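PDB 2YIK: endoglucanase from Clostridium thermocellum, which probably hydrolyses beta-1,4-glucosidic bonds in cellulose, as a secreted glycoside hydrolase of family 9. Local coordinates for residues G137-K142 against A286-L291; A250-A255 against E296-E301; K304-Y309 against G324-L329. All coordinates share one frame; numbering follows the deposited sequence.

Contact 1 of 3, residues G137-K142 against A286-L291; sequences GYYEFK and AAWLYL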
loop_
_atom_site.group_PDB
_atom_site.type_symbol
_atom_site.label_atom_id
_atom_site.label_comp_id
_atom_site.label_asym_id
_atom_site.label_seq_id
_atom_site.Cartn_x
_atom_site.Cartn_y
_atom_site.Cartn_z
ATOM N N GLY A 137 3.293 -5.451 -6.697
ATOM C CA GLY A 137 2.576 -6.043 -7.815
ATOM C C GLY A 137 3.155 -5.670 -9.177
ATOM O O GLY A 137 3.244 -6.511 -10.077
ATOM N N TYR A 138 3.537 -4.404 -9.335
ATOM C CA TYR A 138 4.111 -3.924 -10.592
ATOM C C TYR A 138 5.447 -4.628 -10.832
ATOM O O TYR A 138 5.770 -5.006 -11.953
ATOM C CB TYR A 138 4.300 -2.400 -10.533
ATOM C CG TYR A 138 4.751 -1.770 -11.833
ATOM C CD1 TYR A 138 4.029 -1.965 -13.015
ATOM C CD2 TYR A 138 5.899 -0.984 -11.884
ATOM C CE1 TYR A 138 4.447 -1.392 -14.220
ATOM C CE2 TYR A 138 6.327 -0.409 -13.086
ATOM C CZ TYR A 138 5.598 -0.620 -14.250
ATOM O OH TYR A 138 6.040 -0.102 -15.447
ATOM N N TYR A 139 6.218 -4.818 -9.768
ATOM C CA TYR A 139 7.502 -5.500 -9.875
ATOM C C TYR A 139 7.326 -6.951 -10.329
ATOM O O TYR A 139 8.062 -7.427 -11.192
ATOM C CB TYR A 139 8.224 -5.467 -8.524
ATOM C CG TYR A 139 9.439 -6.374 -8.431
ATOM C CD1 TYR A 139 10.623 -6.086 -9.121
ATOM C CD2 TYR A 139 9.395 -7.532 -7.662
ATOM C CE1 TYR A 139 11.739 -6.946 -9.039
ATOM C CE2 TYR A 139 10.490 -8.393 -7.579
ATOM C CZ TYR A 139 11.655 -8.099 -8.264
ATOM O OH TYR A 139 12.718 -8.982 -8.163
ATOM N N GLU A 140 6.347 -7.645 -9.750
ATOM C CA GLU A 140 6.088 -9.042 -10.086
ATOM C C GLU A 140 5.470 -9.247 -11.459
ATOM O O GLU A 140 5.895 -10.126 -12.206
ATOM C CB GLU A 140 5.147 -9.689 -9.060
ATOM C CG GLU A 140 5.682 -9.783 -7.653
ATOM C CD GLU A 140 6.664 -10.925 -7.454
ATOM O OE1 GLU A 140 6.960 -11.658 -8.416
ATOM O OE2 GLU A 140 7.143 -11.094 -6.322
ATOM N N PHE A 141 4.468 -8.439 -11.789
ATOM C CA PHE A 141 3.762 -8.603 -13.054
ATOM C C PHE A 141 3.905 -7.469 -14.074
ATOM O O PHE A 141 2.951 -7.153 -14.792
ATOM C CB PHE A 141 2.277 -8.869 -12.751
ATOM C CG PHE A 141 2.051 -9.952 -11.711
ATOM C CD1 PHE A 141 2.514 -11.250 -11.921
ATOM C CD2 PHE A 141 1.404 -9.663 -10.509
ATOM C CE1 PHE A 141 2.339 -12.245 -10.946
ATOM C CE2 PHE A 141 1.225 -10.649 -9.527
ATOM C CZ PHE A 141 1.694 -11.942 -9.749
ATOM N N LYS A 142 5.097 -6.881 -14.164
ATOM C CA LYS A 142 5.337 -5.785 -15.109
ATOM C C LYS A 142 4.939 -6.172 -16.545
ATOM O O LYS A 142 4.403 -5.351 -17.284
ATOM C CB LYS A 142 6.817 -5.353 -15.078
ATOM C CG LYS A 142 7.052 -3.902 -15.563
ATOM C CD LYS A 142 8.535 -3.520 -15.765
ATOM C CE LYS A 142 9.374 -3.430 -14.467
ATOM N NZ LYS A 142 8.616 -3.331 -13.159
ATOM N N ALA A 286 14.093 -4.592 4.859
ATOM C CA ALA A 286 15.385 -5.268 4.799
ATOM C C ALA A 286 15.453 -6.250 3.635
ATOM O O ALA A 286 16.448 -6.291 2.909
ATOM C CB ALA A 286 15.662 -5.997 6.119
ATOM N N ALA A 287 14.396 -7.039 3.460
ATOM C CA ALA A 287 14.354 -8.013 2.373
ATOM C C ALA A 287 14.446 -7.315 1.022
ATOM O O ALA A 287 15.189 -7.747 0.148
ATOM C CB ALA A 287 13.071 -8.838 2.445
ATOM N N TRP A 288 13.679 -6.243 0.848
ATOM C CA TRP A 288 13.702 -5.506 -0.408
ATOM C C TRP A 288 15.048 -4.834 -0.646
ATOM O O TRP A 288 15.507 -4.740 -1.784
ATOM C CB TRP A 288 12.595 -4.454 -0.444
ATOM C CG TRP A 288 11.259 -5.022 -0.800
ATOM C CD1 TRP A 288 10.219 -5.278 0.049
ATOM C CD2 TRP A 288 10.825 -5.426 -2.106
ATOM N NE1 TRP A 288 9.159 -5.812 -0.649
ATOM C CE2 TRP A 288 9.502 -5.912 -1.967
ATOM C CE3 TRP A 288 11.420 -5.415 -3.373
ATOM C CZ2 TRP A 288 8.770 -6.391 -3.062
ATOM C CZ3 TRP A 288 10.688 -5.891 -4.461
ATOM C CH2 TRP A 288 9.374 -6.369 -4.296
ATOM N N LEU A 289 15.669 -4.356 0.426
ATOM C CA LEU A 289 16.968 -3.715 0.299
ATOM C C LEU A 289 18.048 -4.730 -0.075
ATOM O O LEU A 289 19.011 -4.382 -0.758
ATOM C CB LEU A 289 17.334 -2.981 1.592
ATOM C CG LEU A 289 16.653 -1.610 1.708
ATOM C CD1 LEU A 289 16.723 -1.101 3.129
ATOM C CD2 LEU A 289 17.311 -0.627 0.740
ATOM N N TYR A 290 17.893 -5.982 0.356
ATOM C CA TYR A 290 18.890 -6.984 -0.007
ATOM C C TYR A 290 18.696 -7.278 -1.486
ATOM O O TYR A 290 19.663 -7.414 -2.235
ATOM C CB TYR A 290 18.729 -8.282 0.786
ATOM C CG TYR A 290 19.744 -9.333 0.371
ATOM C CD1 TYR A 290 21.063 -9.289 0.838
ATOM C CD2 TYR A 290 19.408 -10.331 -0.547
ATOM C CE1 TYR A 290 22.020 -10.213 0.396
ATOM C CE2 TYR A 290 20.352 -11.253 -0.992
ATOM C CZ TYR A 290 21.654 -11.190 -0.518
ATOM O OH TYR A 290 22.573 -12.114 -0.961
ATOM N N LEU A 291 17.435 -7.357 -1.903
ATOM C CA LEU A 291 17.100 -7.622 -3.296
ATOM C C LEU A 291 17.696 -6.522 -4.180
ATOM O O LEU A 291 18.199 -6.788 -5.271
ATOM C CB LEU A 291 15.574 -7.675 -3.450
ATOM C CG LEU A 291 14.934 -8.519 -4.559
ATOM C CD1 LEU A 291 15.527 -9.920 -4.565
ATOM C CD2 LEU A 291 13.417 -8.584 -4.335
#
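Tyr139 and Trp288 mark the nearest approach of the two backbones, and their CA atoms are still 11.3 Å apart; the gap is bridged by the side chains of Tyr139, Trp288 and Leu291. Residues 137-142 include the last turn of helix 124-140, while 286-291 lie inside helix 279-293. Both helices belong to the (alpha/alpha)6 barrel characteristic of family 9 glycoside hydrolases, and the contact is part of its helix-to-helix core packing, away from the metal sites.

The central feature is an offset edge-to-face aromatic pair. The six-membered ring of Trp288 presents its outer edge to one face of Tyr139; the ring planes stand at 77° and the centroids are 5.3 Å apart. The meeting is displaced toward the rim of the tyrosine: Trp288 CH2 comes to 3.6 Å from Tyr139 CD2, and Trp288 CZ3 lies 3.8 Å from the same Tyr139 CD2. With chi1 at 169°, Tyr139 places CG opposite its backbone N and spans much of the space between the helices. Trp288 (chi1 -81°) swings its indole away from its own carbonyl carbon, and the two side chains overlap side by side, running opposite ways.

Around this pair, Ile228 of helix 216-233 and Ile328 of helix 322-336 pack on Trp288, and Asn232 touches Tyr139. One turn beyond Trp288, Leu291 brings CD2 near the hydroxyl end of Tyr139. Its approach to that ring is oblique and looser: Leu291 CD2 is 4.3 Å from Tyr139 CZ and 3.9 Å from Tyr139 OH.

Contact 2 of 3, residues A250-A255 against E296-E301; sequences ALFDFA and EHYLDE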
loop_
_atom_site.group_PDB
_atom_site.type_symbol
_atom_site.label_atom_id
_atom_site.label_comp_id
_atom_site.label_asym_id
_atom_site.label_seq_id
_atom_site.Cartn_x
_atom_site.Cartn_y
_atom_site.Cartn_z
ATOM N N ALA A 250 18.806 5.308 3.696
ATOM C CA ALA A 250 18.915 6.293 4.769
ATOM C C ALA A 250 17.808 6.085 5.792
ATOM O O ALA A 250 18.052 6.120 6.998
ATOM C CB ALA A 250 18.842 7.706 4.195
ATOM N N LEU A 251 16.590 5.876 5.306
ATOM C CA LEU A 251 15.465 5.644 6.198
ATOM C C LEU A 251 15.711 4.354 6.983
ATOM O O LEU A 251 15.554 4.330 8.205
ATOM C CB LEU A 251 14.160 5.560 5.399
ATOM C CG LEU A 251 13.631 6.909 4.902
ATOM C CD1 LEU A 251 12.616 6.704 3.787
ATOM C CD2 LEU A 251 13.010 7.668 6.070
ATOM N N PHE A 252 16.132 3.292 6.295
ATOM C CA PHE A 252 16.386 2.029 6.985
ATOM C C PHE A 252 17.466 2.194 8.046
ATOM O O PHE A 252 17.364 1.619 9.132
ATOM C CB PHE A 252 16.822 0.925 6.020
ATOM C CG PHE A 252 16.938 -0.434 6.674
ATOM C CD1 PHE A 252 15.822 -1.264 6.793
ATOM C CD2 PHE A 252 18.153 -0.864 7.208
ATOM C CE1 PHE A 252 15.915 -2.506 7.439
ATOM C CE2 PHE A 252 18.256 -2.099 7.854
ATOM C CZ PHE A 252 17.134 -2.922 7.969
ATOM N N ASP A 253 18.500 2.972 7.736
ATOM C CA ASP A 253 19.581 3.189 8.688
ATOM C C ASP A 253 19.079 3.933 9.922
ATOM O O ASP A 253 19.532 3.686 11.039
ATOM C CB ASP A 253 20.717 3.979 8.042
ATOM C CG ASP A 253 21.995 3.897 8.848
ATOM O OD1 ASP A 253 22.473 2.764 9.072
ATOM O OD2 ASP A 253 22.521 4.947 9.264
ATOM N N PHE A 254 18.144 4.847 9.707
ATOM C CA PHE A 254 17.550 5.614 10.787
ATOM C C PHE A 254 16.760 4.635 11.667
ATOM O O PHE A 254 16.841 4.685 12.890
ATOM C CB PHE A 254 16.631 6.691 10.193
ATOM C CG PHE A 254 15.855 7.485 11.213
ATOM C CD1 PHE A 254 14.660 6.988 11.732
ATOM C CD2 PHE A 254 16.301 8.738 11.634
ATOM C CE1 PHE A 254 13.901 7.734 12.647
ATOM C CE2 PHE A 254 15.550 9.497 12.550
ATOM C CZ PHE A 254 14.349 8.988 13.061
ATOM N N ALA A 255 16.005 3.740 11.038
ATOM C CA ALA A 255 15.218 2.759 11.789
ATOM C C ALA A 255 16.138 1.808 12.546
ATOM O O ALA A 255 15.899 1.485 13.705
ATOM C CB ALA A 255 14.300 1.962 10.841
ATOM N N GLU A 296 24.869 -8.134 2.230
ATOM C CA GLU A 296 24.536 -9.120 3.223
ATOM C C GLU A 296 24.015 -8.578 4.545
ATOM O O GLU A 296 23.302 -9.276 5.265
ATOM C CB GLU A 296 25.741 -10.021 3.477
ATOM C CG GLU A 296 26.098 -10.940 2.307
ATOM C CD GLU A 296 24.949 -11.863 1.895
ATOM O OE1 GLU A 296 24.198 -12.323 2.785
ATOM O OE2 GLU A 296 24.803 -12.144 0.679
ATOM N N HIS A 297 24.378 -7.346 4.872
ATOM C CA HIS A 297 23.937 -6.732 6.118
ATOM C C HIS A 297 22.408 -6.696 6.220
ATOM O O HIS A 297 21.841 -6.929 7.290
ATOM C CB HIS A 297 24.487 -5.308 6.219
ATOM C CG HIS A 297 23.912 -4.524 7.353
ATOM N ND1 HIS A 297 24.184 -4.810 8.676
ATOM C CD2 HIS A 297 23.054 -3.475 7.369
ATOM C CE1 HIS A 297 23.521 -3.976 9.452
ATOM N NE2 HIS A 297 22.826 -3.155 8.684
ATOM N N TYR A 298 21.751 -6.397 5.105
ATOM C CA TYR A 298 20.298 -6.333 5.086
ATOM C C TYR A 298 19.677 -7.696 5.316
ATOM O O TYR A 298 18.682 -7.814 6.034
ATOM C CB TYR A 298 19.811 -5.744 3.764
ATOM C CG TYR A 298 20.195 -4.296 3.615
ATOM C CD1 TYR A 298 19.785 -3.353 4.556
ATOM C CD2 TYR A 298 20.985 -3.866 2.548
ATOM C CE1 TYR A 298 20.155 -2.015 4.446
ATOM C CE2 TYR A 298 21.360 -2.533 2.424
ATOM C CZ TYR A 298 20.940 -1.612 3.375
ATOM O OH TYR A 298 21.311 -0.296 3.249
ATOM N N LEU A 299 20.258 -8.728 4.714
ATOM C CA LEU A 299 19.722 -10.066 4.900
ATOM C C LEU A 299 19.911 -10.473 6.359
ATOM O O LEU A 299 19.056 -11.154 6.934
ATOM C CB LEU A 299 20.423 -11.067 3.984
ATOM C CG LEU A 299 19.709 -12.420 3.867
ATOM C CD1 LEU A 299 18.309 -12.234 3.254
ATOM C CD2 LEU A 299 20.557 -13.356 3.005
ATOM N N ASP A 300 21.027 -10.049 6.959
ATOM C CA ASP A 300 21.305 -10.360 8.360
ATOM C C ASP A 300 20.279 -9.677 9.260
ATOM O O ASP A 300 19.871 -10.229 10.281
ATOM C CB ASP A 300 22.704 -9.887 8.777
ATOM C CG ASP A 300 23.816 -10.746 8.201
ATOM O OD1 ASP A 300 23.570 -11.929 7.896
ATOM O OD2 ASP A 300 24.951 -10.238 8.072
ATOM N N GLU A 301 19.879 -8.462 8.893
ATOM C CA GLU A 301 18.890 -7.747 9.683
ATOM C C GLU A 301 17.526 -8.413 9.525
ATOM O O GLU A 301 16.762 -8.509 10.485
ATOM C CB GLU A 301 18.816 -6.278 9.261
ATOM C CG GLU A 301 19.979 -5.434 9.778
ATOM C CD GLU A 301 20.095 -5.476 11.292
ATOM O OE1 GLU A 301 19.179 -4.991 11.991
ATOM O OE2 GLU A 301 21.104 -6.010 11.788
#
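Phe252 and Tyr298 form the tight part of this contact, joining helix 238-257 to the short helix 296-305. Their CA atoms, 9.4 Å apart, are the nearest pair across the two segments. The rings meet as an offset edge-to-face pair with planes at 78° and centroids 5.4 Å apart. The phenylalanine offers a face and the tyrosine an edge, its CD1-CE1 side. Two short approaches define the offset: Tyr298 CE1 to Phe252 CD2 at 3.6 Å, and Tyr298 CD1 to Phe252 CE2 at 3.8 Å. A chi1 of -173° sends the Phe252 ring out from its helix, on the far side of CB from the backbone N, and so across to the tyrosine. The Phe252 ring also stacks with Tyr282, and Phe252 and Tyr298 both rest on Leu289 of helix 279-293.

Beside the ring pair the packing is looser. Glu301 is buried, yet it touches the phenylalanine through its aliphatic part alone, with Glu301 CB 4.0 Å from Phe252 CZ, near the plane of that ring and at its edge. Its carboxylate is satisfied by Tyr282 through OE1 and by Lys304 through OE2. Glu301 CG lies over the rim of one face of the His297 imidazole. The solvent side belongs to His297 and Asp253, both partly exposed and without close contact across the two segments. Their polar ends, Asp253 OD1 and His297 NE2, remain 5.9 Å apart; Lys257 pairs with the former and Glu256 with the latter.

The arrangement is an edge-to-face helix-helix packing in which helices 238-257 and 296-305 meet across helix 279-293, within the (alpha/alpha)6 barrel of family 9 glycoside hydrolases.

Contact 3 of 3, residues K304-Y309 against G324-L329; sequences KYYDYY and GTACIL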
loop_
_atom_site.group_PDB
_atom_site.type_symbol
_atom_site.label_atom_id
_atom_site.label_comp_id
_atom_site.label_asym_id
_atom_site.label_seq_id
_atom_site.Cartn_x
_atom_site.Cartn_y
_atom_site.Cartn_z
ATOM N N LYS A 304 17.469 -11.579 11.567
ATOM C CA LYS A 304 17.465 -11.297 13.000
ATOM C C LYS A 304 16.050 -11.143 13.580
ATOM O O LYS A 304 15.789 -11.553 14.708
ATOM C CB LYS A 304 18.273 -10.021 13.280
ATOM C CG LYS A 304 18.477 -9.679 14.762
ATOM C CD LYS A 304 19.426 -8.472 14.949
ATOM C CE LYS A 304 20.785 -8.709 14.272
ATOM N NZ LYS A 304 21.765 -7.564 14.420
ATOM N N TYR A 305 15.133 -10.574 12.806
ATOM C CA TYR A 305 13.785 -10.348 13.308
ATOM C C TYR A 305 12.658 -11.121 12.629
ATOM O O TYR A 305 11.527 -11.092 13.104
ATOM C CB TYR A 305 13.476 -8.849 13.259
ATOM C CG TYR A 305 14.439 -8.002 14.065
ATOM C CD1 TYR A 305 14.357 -7.943 15.459
ATOM C CD2 TYR A 305 15.446 -7.269 13.433
ATOM C CE1 TYR A 305 15.254 -7.170 16.205
ATOM C CE2 TYR A 305 16.347 -6.493 14.165
ATOM C CZ TYR A 305 16.246 -6.448 15.550
ATOM O OH TYR A 305 17.132 -5.681 16.275
ATOM N N TYR A 306 12.963 -11.816 11.539
ATOM C CA TYR A 306 11.955 -12.580 10.810
ATOM C C TYR A 306 11.260 -13.661 11.643
ATOM O O TYR A 306 11.903 -14.571 12.168
ATOM C CB TYR A 306 12.578 -13.216 9.561
ATOM C CG TYR A 306 11.619 -14.053 8.723
ATOM C CD1 TYR A 306 10.341 -13.583 8.405
ATOM C CD2 TYR A 306 12.006 -15.297 8.214
ATOM C CE1 TYR A 306 9.471 -14.332 7.599
ATOM C CE2 TYR A 306 11.143 -16.056 7.404
ATOM C CZ TYR A 306 9.876 -15.566 7.103
ATOM O OH TYR A 306 9.001 -16.306 6.328
ATOM N N ASP A 307 9.939 -13.544 11.755
ATOM C CA ASP A 307 9.121 -14.502 12.499
ATOM C C ASP A 307 8.616 -15.521 11.476
ATOM O O ASP A 307 7.623 -15.292 10.787
ATOM C CB ASP A 307 7.940 -13.772 13.164
ATOM C CG ASP A 307 7.084 -14.691 14.040
ATOM O OD1 ASP A 307 7.311 -15.923 14.028
ATOM O OD2 ASP A 307 6.177 -14.176 14.733
ATOM N N TYR A 308 9.324 -16.640 11.376
ATOM C CA TYR A 308 8.991 -17.707 10.432
ATOM C C TYR A 308 7.595 -18.268 10.669
ATOM O O TYR A 308 6.986 -18.834 9.767
ATOM C CB TYR A 308 10.029 -18.829 10.565
ATOM C CG TYR A 308 9.918 -19.965 9.570
ATOM C CD1 TYR A 308 10.367 -19.821 8.257
ATOM C CD2 TYR A 308 9.405 -21.204 9.960
ATOM C CE1 TYR A 308 10.317 -20.887 7.360
ATOM C CE2 TYR A 308 9.347 -22.270 9.075
ATOM C CZ TYR A 308 9.808 -22.106 7.778
ATOM O OH TYR A 308 9.778 -23.164 6.902
ATOM N N TYR A 309 7.095 -18.103 11.889
ATOM C CA TYR A 309 5.782 -18.621 12.262
ATOM C C TYR A 309 4.614 -17.686 11.958
ATOM O O TYR A 309 3.462 -18.100 12.011
ATOM C CB TYR A 309 5.778 -18.976 13.758
ATOM C CG TYR A 309 6.940 -19.868 14.140
ATOM C CD1 TYR A 309 7.154 -21.080 13.476
ATOM C CD2 TYR A 309 7.872 -19.469 15.107
ATOM C CE1 TYR A 309 8.277 -21.879 13.756
ATOM C CE2 TYR A 309 9.001 -20.257 15.393
ATOM C CZ TYR A 309 9.199 -21.459 14.711
ATOM O OH TYR A 309 10.326 -22.221 14.969
ATOM N N GLY A 324 4.077 -10.827 3.005
ATOM C CA GLY A 324 4.768 -10.247 1.866
ATOM C C GLY A 324 6.264 -10.437 2.065
ATOM O O GLY A 324 6.996 -10.772 1.131
ATOM N N THR A 325 6.712 -10.227 3.298
ATOM C CA THR A 325 8.119 -10.380 3.644
ATOM C C THR A 325 8.569 -11.804 3.325
ATOM O O THR A 325 9.597 -12.007 2.686
ATOM C CB THR A 325 8.357 -10.078 5.152
ATOM O OG1 THR A 325 8.032 -8.710 5.423
ATOM C CG2 THR A 325 9.804 -10.318 5.535
ATOM N N ALA A 326 7.787 -12.787 3.758
ATOM C CA ALA A 326 8.126 -14.184 3.512
ATOM C C ALA A 326 8.298 -14.449 2.026
ATOM O O ALA A 326 9.197 -15.181 1.633
ATOM C CB ALA A 326 7.055 -15.106 4.084
ATOM N N CYS A 327 7.438 -13.850 1.203
ATOM C CA CYS A 327 7.520 -14.026 -0.245
ATOM C C CYS A 327 8.846 -13.501 -0.793
ATOM O O CYS A 327 9.495 -14.155 -1.610
ATOM C CB CYS A 327 6.370 -13.291 -0.948
ATOM S SG CYS A 327 4.742 -14.050 -0.779
ATOM N N ILE A 328 9.250 -12.322 -0.337
ATOM C CA ILE A 328 10.483 -11.730 -0.824
ATOM C C ILE A 328 11.707 -12.527 -0.378
ATOM O O ILE A 328 12.619 -12.759 -1.174
ATOM C CB ILE A 328 10.604 -10.252 -0.384
ATOM C CG1 ILE A 328 9.347 -9.491 -0.819
ATOM C CG2 ILE A 328 11.858 -9.615 -1.007
ATOM C CD1 ILE A 328 9.048 -9.611 -2.286
ATOM N N LEU A 329 11.723 -12.950 0.883
ATOM C CA LEU A 329 12.833 -13.744 1.389
ATOM C C LEU A 329 12.912 -15.059 0.611
ATOM O O LEU A 329 13.995 -15.573 0.355
ATOM C CB LEU A 329 12.664 -14.016 2.890
ATOM C CG LEU A 329 12.935 -12.814 3.805
ATOM C CD1 LEU A 329 12.675 -13.189 5.257
ATOM C CD2 LEU A 329 14.379 -12.360 3.633
HETATM O O HOH W 1 10.025 -16.893 3.811
#
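Tyr306 carries its ring between Leu329 on one face and the backbone of its own segment on the other. Leu329 CD1 sits over the ring centre, 3.7 Å from the centroid of the Tyr306 ring and 11° off the normal, the geometry of a CH-pi contact. On the opposite face the backbone N of Tyr308 lies over the centre, 4.2 Å above the plane. Tyr306 CE2 in turn meets the Tyr308 ring at its edge, in plane. Thr325 CG2 approaches the Tyr306 ring obliquely and more distantly, 4.4 Å from Tyr306 CD1.

The phenol end is closely packed. Tyr306 OH reaches Ala326 CB at 3.2 Å, and the hydroxyl of Tyr306 donates to a water at 2.8 Å. That water donates onward to the backbone O of Ala326 at 2.9 Å, so a buried tyrosine is tied to the helix backbone by a single bridging molecule.

Within the (alpha/alpha)6 barrel of family 9 glycoside hydrolases, this contact packs the exit of helix 296-305 against helix 322-336. Tyr306 is the first residue to leave helical backbone angles, and its fully extended first torsion (chi1 179°) carries the ring from the helix exit onto Leu329. Tyr347 adds a hydrogen bond to Tyr306 O and packs against its ring, while Pro311 touches both Tyr306 and Ala326.

Past Tyr306 the chain turns locally. Asp307 forms an Asx turn in which Asp307 OD1 accepts from the backbone N of Tyr309 at 3.1 Å. The bond is bent, with an N-H...O angle of 137°, and the donor meets the oxygen from above the carboxylate plane.

Overall arrangement
The three contacts lie within one catalytic domain. The centres of contacts 1 and 2 are about 16 Å apart, those of contacts 1 and 3 about 14 Å, and those of contacts 2 and 3 about 15 Å. Contacts 1 and 2 alternate along the chain, whereas contact 3 follows both in series. Helix 296-305 serves contacts 2 and 3. Helix 279-293, used by contact 1, precedes it and links the group: Tyr290 packs on Leu299, and Ala287 on Ile328 of helix 322-336, where Leu329 also meets Leu299. Four helices from 238 to 336 and the distant helix 124-140 are thereby packed into one connected region of the barrel, away from the annotated sites.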